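Local coordinates for protein possible translation initiation inhibitor (Rhodopseudomonas palustris, PDB 3LME) that is of unknown function but belongs to the YjgF-like family of small alpha/beta proteins and forms an assembly of three subunits, at residues T9-I13 against M34-R39; R51-F56 against D118-I122; M59-A63 against I122-F126. The protein carries 1 engineered substitution. All coordinates share one frame; numbering follows the deposited sequence.

Contact 1: residues T9-I13 against M34-R39; sequences TDKTI and MHGTDR. Engineered in segment 34-39: H35 (natural residue Arg).
M34, on strand 28-35, meets I13 of the 9-13 loop. The two chains lie alongside with their ends running opposite ways, and CG1 of I13 lies 4.1 Å from SD of M34, a purely apolar touch. M59 and A62 of helix 48-64 also pack against M34, so the pair borders the buried layer between helix and sheet. Beyond the inverse gamma turn centred on G36, T37 points toward the 9-13 loop. Its chi1 of 55° sets OG1 between the backbone N and the carbonyl carbon, 3.5 Å from CD1 of I13, whose side chain runs across it at about a right angle. R39 closes the segment and carries the polar part. Its CA packs on CD1 of I13, and a bend at chi3 (-48°) turns the guanidinium toward the backbone carbonyls of 9-13. There NE donates to O of T12 at 2.8 Å in a nearly straight bond (168°). The oxygen is close to the guanidinium plane, although the donor stands above the plane of the carbonyl. O of D10 takes a different place, over one face of the guanidinium and 3.1 Å from CZ, without a hydrogen bond. The arginine's link to the loop is thus through main-chain oxygens, one near the guanidinium plane and one over its face, and both carbonyl dipoles probably favour the cation.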
loop_
_atom_site.group_PDB
_atom_site.type_symbol
_atom_site.label_atom_id
_atom_site.label_comp_id
_atom_site.label_asym_id
_atom_site.label_seq_id
_atom_site.Cartn_x
_atom_site.Cartn_y
_atom_site.Cartn_z
ATOM N N THR A 9 -0.496 14.447 -19.551
ATOM C CA THR A 9 0.519 15.208 -20.258
ATOM C C THR A 9 0.936 14.429 -21.494
ATOM O O THR A 9 0.482 13.303 -21.681
ATOM C CB THR A 9 1.655 15.490 -19.266
ATOM O OG1 THR A 9 1.446 16.799 -18.729
ATOM C CG2 THR A 9 3.028 15.401 -19.872
ATOM N N ASP A 10 1.740 15.014 -22.372
ATOM C CA ASP A 10 2.123 14.262 -23.582
ATOM C C ASP A 10 3.276 13.281 -23.325
ATOM O O ASP A 10 3.700 12.553 -24.231
ATOM C CB ASP A 10 2.329 15.170 -24.814
ATOM C CG ASP A 10 3.639 15.972 -24.775
ATOM O OD1 ASP A 10 4.014 16.545 -25.832
ATOM O OD2 ASP A 10 4.311 16.051 -23.720
ATOM N N LYS A 11 3.749 13.248 -22.073
ATOM C CA LYS A 11 4.754 12.258 -21.615
ATOM C C LYS A 11 4.143 11.121 -20.748
ATOM O O LYS A 11 4.814 10.149 -20.416
ATOM C CB LYS A 11 5.923 12.952 -20.902
ATOM C CG LYS A 11 6.991 13.523 -21.843
ATOM C CD LYS A 11 7.427 14.972 -21.423
ATOM C CE LYS A 11 8.388 15.616 -22.450
ATOM N NZ LYS A 11 8.008 17.031 -22.817
ATOM N N THR A 12 2.842 11.233 -20.499
ATOM C CA THR A 12 2.103 10.541 -19.452
ATOM C C THR A 12 0.988 9.647 -20.014
ATOM O O THR A 12 0.578 9.821 -21.157
ATOM C CB THR A 12 1.505 11.619 -18.521
ATOM O OG1 THR A 12 2.226 11.646 -17.287
ATOM C CG2 THR A 12 0.047 11.426 -18.260
ATOM N N ILE A 13 0.550 8.669 -19.209
ATOM C CA ILE A 13 -0.646 7.842 -19.453
ATOM C C ILE A 13 -1.875 8.748 -19.525
ATOM O O ILE A 13 -1.885 9.817 -18.942
ATOM C CB ILE A 13 -0.801 6.754 -18.311
ATOM C CG1 ILE A 13 0.071 5.546 -18.596
ATOM C CG2 ILE A 13 -2.234 6.270 -18.105
ATOM C CD1 ILE A 13 -0.310 4.786 -19.830
ATOM N N MET A 34 0.471 1.692 -12.067
ATOM C CA MET A 34 0.994 1.788 -13.415
ATOM C C MET A 34 1.385 0.425 -13.948
ATOM O O MET A 34 1.878 -0.424 -13.208
ATOM C CB MET A 34 2.228 2.673 -13.414
ATOM C CG MET A 34 1.904 4.175 -13.337
ATOM S SD MET A 34 0.856 4.771 -14.662
ATOM C CE MET A 34 0.391 6.275 -13.886
ATOM N N HIS A 35 1.155 0.182 -15.229
ATOM C CA HIS A 35 1.759 -0.999 -15.821
ATOM C C HIS A 35 2.368 -0.726 -17.172
ATOM O O HIS A 35 2.331 0.411 -17.646
ATOM C CB HIS A 35 0.858 -2.245 -15.770
ATOM C CG HIS A 35 -0.525 -2.019 -16.259
ATOM N ND1 HIS A 35 -0.940 -2.409 -17.518
ATOM C CD2 HIS A 35 -1.600 -1.447 -15.665
ATOM C CE1 HIS A 35 -2.208 -2.071 -17.688
ATOM N NE2 HIS A 35 -2.631 -1.477 -16.582
ATOM N N GLY A 36 2.961 -1.755 -17.770
ATOM C CA GLY A 36 3.821 -1.614 -18.950
ATOM C C GLY A 36 3.081 -1.429 -20.257
ATOM O O GLY A 36 3.405 -2.078 -21.257
ATOM N N THR A 37 2.092 -0.536 -20.263
ATOM C CA THR A 37 1.380 -0.192 -21.489
ATOM C C THR A 37 2.048 0.979 -22.190
ATOM O O THR A 37 2.723 1.782 -21.544
ATOM C CB THR A 37 -0.032 0.264 -21.203
ATOM O OG1 THR A 37 0.026 1.342 -20.266
ATOM C CG2 THR A 37 -0.855 -0.867 -20.657
ATOM N N ASP A 38 1.838 1.055 -23.507
ATOM C CA ASP A 38 2.255 2.170 -24.338
ATOM C C ASP A 38 1.268 3.281 -24.120
ATOM O O ASP A 38 0.076 3.065 -24.268
ATOM C CB ASP A 38 2.220 1.726 -25.817
ATOM C CG ASP A 38 2.533 2.863 -26.825
ATOM O OD1 ASP A 38 2.016 4.000 -26.680
ATOM O OD2 ASP A 38 3.292 2.587 -27.785
ATOM N N ARG A 39 1.763 4.479 -23.821
ATOM C CA ARG A 39 0.891 5.616 -23.507
ATOM C C ARG A 39 -0.095 5.971 -24.608
ATOM O O ARG A 39 -1.174 6.485 -24.322
ATOM C CB ARG A 39 1.677 6.860 -23.047
ATOM C CG ARG A 39 2.860 7.315 -23.901
ATOM C CD ARG A 39 3.241 8.779 -23.584
ATOM N NE ARG A 39 2.078 9.694 -23.573
ATOM C CZ ARG A 39 1.575 10.341 -24.644
ATOM N NH1 ARG A 39 2.103 10.205 -25.862
ATOM N NH2 ARG A 39 0.523 11.144 -24.511
#

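Contact 2: residues R51-F56 against D118-I122; sequences RIRRMF and DIAEI
R51 and D118 supply the charged end of this contact, their side chains reaching out to meet each other head-on. NE of R51 reaches OD1 of D118 at 3.1 Å, a salt bridge whose hydrogen bond is weak because the angle at the proton is only 129°. The guanidinium and carboxylate planes stand 60° apart, so the groups do not meet as a flat two-pronged pair. The same OD1 also accepts from N of I119 at 2.7 Å through its anti lone pair, which ties the carboxylate to the backbone NH of the following residue.

The rest is mainly apolar packing. I119 sets CG1 against CG of R51 at 4.3 Å, and CG1 of I52 lies 4.2 Å from CB of A120. M55 reaches over the strand with CG anti to the backbone N, bringing SD to 3.6 Å from CB of A120 and against the backbone carbonyl of the same residue, while its CG touches CG2 of I122. On the neighbouring helical position, F56 offers CE1 to CD1 of I122 at 3.5 Å, the aromatic and isoleucine side chains meeting at about a right angle. V78 of strand 73-80 adjoins M55 and I122, extending the apolar layer.

With axes 8.8 Å apart at closest approach and inclined by 17°, segment 51-56 of helix 48-64 runs nearly along segment 120-122 of strand 120-127, the helix-on-sheet packing of the YjgF-like alpha/beta fold.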
loop_
_atom_site.group_PDB
_atom_site.type_symbol
_atom_site.label_atom_id
_atom_site.label_comp_id
_atom_site.label_asym_id
_atom_site.label_seq_id
_atom_site.Cartn_x
_atom_site.Cartn_y
_atom_site.Cartn_z
ATOM N N ARG A 51 8.610 -4.731 -20.804
ATOM C CA ARG A 51 7.338 -4.516 -20.100
ATOM C C ARG A 51 7.519 -3.830 -18.768
ATOM O O ARG A 51 6.835 -2.866 -18.458
ATOM C CB ARG A 51 6.653 -5.836 -19.857
ATOM C CG ARG A 51 5.234 -5.694 -19.445
ATOM C CD ARG A 51 4.312 -5.569 -20.649
ATOM N NE ARG A 51 3.141 -6.399 -20.417
ATOM C CZ ARG A 51 2.974 -7.620 -20.925
ATOM N NH1 ARG A 51 1.871 -8.306 -20.625
ATOM N NH2 ARG A 51 3.882 -8.137 -21.748
ATOM N N ILE A 52 8.455 -4.345 -17.986
ATOM C CA ILE A 52 8.751 -3.809 -16.695
ATOM C C ILE A 52 9.422 -2.440 -16.767
ATOM O O ILE A 52 9.027 -1.525 -16.004
ATOM C CB ILE A 52 9.571 -4.798 -15.890
ATOM C CG1 ILE A 52 8.635 -5.866 -15.324
ATOM C CG2 ILE A 52 10.300 -4.087 -14.750
ATOM C CD1 ILE A 52 9.313 -7.135 -14.987
ATOM N N ARG A 53 10.416 -2.277 -17.658
ATOM C CA ARG A 53 11.034 -0.946 -17.874
ATOM C C ARG A 53 9.936 0.086 -18.194
ATOM O O ARG A 53 9.905 1.184 -17.619
ATOM C CB ARG A 53 12.138 -0.978 -18.951
ATOM C CG ARG A 53 12.781 0.385 -19.307
ATOM C CD ARG A 53 13.255 1.159 -18.043
ATOM N NE ARG A 53 13.897 2.482 -18.253
ATOM C CZ ARG A 53 15.206 2.676 -18.450
ATOM N NH1 ARG A 53 16.019 1.637 -18.513
ATOM N NH2 ARG A 53 15.702 3.906 -18.592
ATOM N N ARG A 54 8.998 -0.309 -19.044
ATOM C CA ARG A 54 7.933 0.578 -19.444
ATOM C C ARG A 54 6.965 0.900 -18.317
ATOM O O ARG A 54 6.408 2.000 -18.269
ATOM C CB ARG A 54 7.177 -0.004 -20.630
ATOM C CG ARG A 54 6.196 0.954 -21.296
ATOM C CD ARG A 54 6.968 2.075 -21.891
ATOM N NE ARG A 54 6.220 2.662 -22.989
ATOM C CZ ARG A 54 6.438 2.414 -24.276
ATOM N NH1 ARG A 54 7.388 1.571 -24.654
ATOM N NH2 ARG A 54 5.678 3.019 -25.185
ATOM N N MET A 55 6.740 -0.063 -17.427
ATOM C CA MET A 55 5.948 0.165 -16.218
ATOM C C MET A 55 6.635 1.233 -15.364
ATOM O O MET A 55 5.995 2.207 -14.941
ATOM C CB MET A 55 5.783 -1.135 -15.449
ATOM C CG MET A 55 5.084 -1.032 -14.086
ATOM S SD MET A 55 5.045 -2.655 -13.298
ATOM C CE MET A 55 6.780 -2.826 -12.819
ATOM N N PHE A 56 7.947 1.084 -15.161
ATOM C CA PHE A 56 8.697 2.100 -14.421
ATOM C C PHE A 56 8.693 3.487 -15.085
ATOM O O PHE A 56 8.440 4.500 -14.408
ATOM C CB PHE A 56 10.104 1.633 -14.160
ATOM C CG PHE A 56 10.225 0.736 -12.986
ATOM C CD1 PHE A 56 10.282 1.254 -11.717
ATOM C CD2 PHE A 56 10.287 -0.637 -13.152
ATOM C CE1 PHE A 56 10.416 0.417 -10.623
ATOM C CE2 PHE A 56 10.408 -1.509 -12.043
ATOM C CZ PHE A 56 10.469 -0.985 -10.793
ATOM N N ASP A 118 -1.775 -8.411 -17.249
ATOM C CA ASP A 118 -0.373 -7.988 -17.236
ATOM C C ASP A 118 0.459 -8.795 -16.227
ATOM O O ASP A 118 -0.090 -9.459 -15.338
ATOM C CB ASP A 118 -0.279 -6.482 -16.933
ATOM C CG ASP A 118 0.931 -5.805 -17.615
ATOM O OD1 ASP A 118 2.085 -6.300 -17.505
ATOM O OD2 ASP A 118 0.720 -4.761 -18.279
ATOM N N ILE A 119 1.778 -8.740 -16.378
ATOM C CA ILE A 119 2.685 -9.435 -15.473
ATOM C C ILE A 119 3.161 -8.636 -14.253
ATOM O O ILE A 119 3.756 -9.196 -13.353
ATOM C CB ILE A 119 3.911 -9.975 -16.216
ATOM C CG1 ILE A 119 4.882 -8.841 -16.581
ATOM C CG2 ILE A 119 3.468 -10.772 -17.415
ATOM C CD1 ILE A 119 6.142 -9.330 -17.247
ATOM N N ALA A 120 2.903 -7.343 -14.213
ATOM C CA ALA A 120 3.438 -6.499 -13.159
ATOM C C ALA A 120 2.710 -5.173 -13.118
ATOM O O ALA A 120 2.417 -4.584 -14.160
ATOM C CB ALA A 120 4.931 -6.274 -13.341
ATOM N N GLU A 121 2.421 -4.711 -11.912
ATOM C CA GLU A 121 1.840 -3.403 -11.721
ATOM C C GLU A 121 2.562 -2.783 -10.528
ATOM O O GLU A 121 3.006 -3.512 -9.640
ATOM C CB GLU A 121 0.356 -3.559 -11.450
ATOM C CG GLU A 121 -0.425 -2.270 -11.390
ATOM C CD GLU A 121 -1.916 -2.511 -11.506
ATOM O OE1 GLU A 121 -2.693 -1.581 -11.225
ATOM O OE2 GLU A 121 -2.322 -3.636 -11.887
ATOM N N ILE A 122 2.713 -1.457 -10.519
ATOM C CA ILE A 122 3.510 -0.817 -9.479
ATOM C C ILE A 122 2.809 0.371 -8.871
ATOM O O ILE A 122 2.107 1.059 -9.564
ATOM C CB ILE A 122 4.961 -0.447 -9.967
ATOM C CG1 ILE A 122 5.819 0.105 -8.818
ATOM C CG2 ILE A 122 4.946 0.588 -11.098
ATOM C CD1 ILE A 122 7.309 0.045 -9.072
#

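Contact 3: residues M59-A63 against I122-F126; sequences MLAAA and IDGTF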
loop_
_atom_site.group_PDB
_atom_site.type_symbol
_atom_site.label_atom_id
_atom_site.label_comp_id
_atom_site.label_asym_id
_atom_site.label_seq_id
_atom_site.Cartn_x
_atom_site.Cartn_y
_atom_site.Cartn_z
ATOM N N MET A 59 5.354 5.211 -14.654
ATOM C CA MET A 59 5.189 5.661 -13.262
ATOM C C MET A 59 5.998 6.950 -13.122
ATOM O O MET A 59 5.461 7.967 -12.628
ATOM C CB MET A 59 5.632 4.576 -12.238
ATOM C CG MET A 59 5.526 4.963 -10.738
ATOM S SD MET A 59 6.412 3.972 -9.485
ATOM C CE MET A 59 8.123 4.069 -10.019
ATOM N N LEU A 60 7.261 6.920 -13.589
ATOM C CA LEU A 60 8.191 8.058 -13.408
ATOM C C LEU A 60 7.757 9.323 -14.152
ATOM O O LEU A 60 8.015 10.425 -13.691
ATOM C CB LEU A 60 9.645 7.681 -13.729
ATOM C CG LEU A 60 10.272 6.773 -12.658
ATOM C CD1 LEU A 60 11.523 6.102 -13.147
ATOM C CD2 LEU A 60 10.506 7.483 -11.271
ATOM N N ALA A 61 7.081 9.138 -15.282
ATOM C CA ALA A 61 6.504 10.229 -16.045
ATOM C C ALA A 61 5.365 10.893 -15.273
ATOM O O ALA A 61 5.280 12.112 -15.179
ATOM C CB ALA A 61 6.021 9.736 -17.394
ATOM N N ALA A 62 4.472 10.095 -14.727
ATOM C CA ALA A 62 3.425 10.665 -13.918
ATOM C C ALA A 62 4.104 11.446 -12.794
ATOM O O ALA A 62 3.731 12.589 -12.527
ATOM C CB ALA A 62 2.508 9.589 -13.388
ATOM N N ALA A 63 5.145 10.877 -12.186
ATOM C CA ALA A 63 5.784 11.548 -11.054
ATOM C C ALA A 63 6.409 12.874 -11.478
ATOM O O ALA A 63 6.184 13.909 -10.858
ATOM C CB ALA A 63 6.788 10.672 -10.423
ATOM N N ILE A 122 2.713 -1.457 -10.519
ATOM C CA ILE A 122 3.510 -0.817 -9.479
ATOM C C ILE A 122 2.809 0.371 -8.871
ATOM O O ILE A 122 2.107 1.059 -9.564
ATOM C CB ILE A 122 4.961 -0.447 -9.967
ATOM C CG1 ILE A 122 5.819 0.105 -8.818
ATOM C CG2 ILE A 122 4.946 0.588 -11.098
ATOM C CD1 ILE A 122 7.309 0.045 -9.072
ATOM N N ASP A 123 2.997 0.572 -7.570
ATOM C CA ASP A 123 2.505 1.743 -6.828
ATOM C C ASP A 123 3.656 2.579 -6.301
ATOM O O ASP A 123 4.493 2.075 -5.558
ATOM C CB ASP A 123 1.699 1.315 -5.620
ATOM C CG ASP A 123 0.344 0.816 -5.983
ATOM O OD1 ASP A 123 -0.011 0.909 -7.187
ATOM O OD2 ASP A 123 -0.363 0.333 -5.059
ATOM N N GLY A 124 3.682 3.856 -6.661
ATOM C CA GLY A 124 4.790 4.708 -6.316
ATOM C C GLY A 124 4.282 5.871 -5.534
ATOM O O GLY A 124 3.241 6.426 -5.874
ATOM N N THR A 125 5.021 6.220 -4.483
ATOM C CA THR A 125 4.758 7.377 -3.615
ATOM C C THR A 125 6.047 8.194 -3.475
ATOM O O THR A 125 7.108 7.651 -3.202
ATOM C CB THR A 125 4.265 6.904 -2.245
ATOM O OG1 THR A 125 3.188 5.995 -2.452
ATOM C CG2 THR A 125 3.793 8.064 -1.380
ATOM N N PHE A 126 5.947 9.496 -3.708
ATOM C CA PHE A 126 7.128 10.349 -3.786
ATOM C C PHE A 126 7.015 11.525 -2.811
ATOM O O PHE A 126 5.909 12.001 -2.501
ATOM C CB PHE A 126 7.315 10.875 -5.205
ATOM C CG PHE A 126 7.527 9.799 -6.252
ATOM C CD1 PHE A 126 6.468 8.996 -6.690
ATOM C CD2 PHE A 126 8.759 9.628 -6.841
ATOM C CE1 PHE A 126 6.667 8.024 -7.655
ATOM C CE2 PHE A 126 8.965 8.662 -7.809
ATOM C CZ PHE A 126 7.926 7.852 -8.219
#
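Helix 59-63 runs over strand 122-126 at 29° between their directions, with the segment axes 9.6 Å apart at closest approach and the nearest CA atoms belonging to M59 and G124. M59 reaches from the helix to the strand backbone. Its chain leaves the helix extended and bends only at chi3 (58°), which lays SD over the strand, 3.6 Å from CA of G124. Glycine brings no side chain there, so the sulfur settles directly on the backbone. To one flank SD meets the branches of I122, at 4.0 Å from CG1, and the terminal CE is turned toward the ring of F126, reaching its CZ at 4.2 Å.

F126 is the other main element. A63, one helical turn after M59, sets CB over the centre of one ring face in a CH-pi contact, 3.8 Å from the ring centroid and 13° off the normal. The edge of the same ring receives M59 CE and L60 CD2, the latter 4.0 Å from CE2 of F126. Methyl groups therefore meet the ring both over its face and around its rim, while I31 of strand 28-35 and A68 also touch the phenylalanine. The intervening D123 and T125 point away from the helix. On that side they approach R75 of the second subunit, through a long, weak ion pair and a weak hydrogen bond respectively.

Cohesion across this helix-strand interface is probably mainly dispersive: a polarisable sulfur and an aromatic ring are met by aliphatic carbons, while D123 and T125 face the other way, toward the second subunit.

Overall arrangement
The three contacts lie round one helix and its sheet. Contacts 2 and 3 are successive stations along helix 48-64 and strand 120-127, about 12 Å apart between centres, and share I122. Contact 1 lies about 11 Å from each, measured between centres, and brings in the neighbouring strand 28-35: N of I122 probably hydrogen-bonds to O of M34 at 3.0 Å. CG of M34 also packs on CA of M59, 3.6 Å away. A second bridge joins contact 1 to contact 2, with ND1 of the engineered H35 3.0 Å from OD2 of D118. The contact centres lie about 10, 7 and 4 Å from the centre of the chain, and the one nearest it, contact 3, is wholly apolar across its segments.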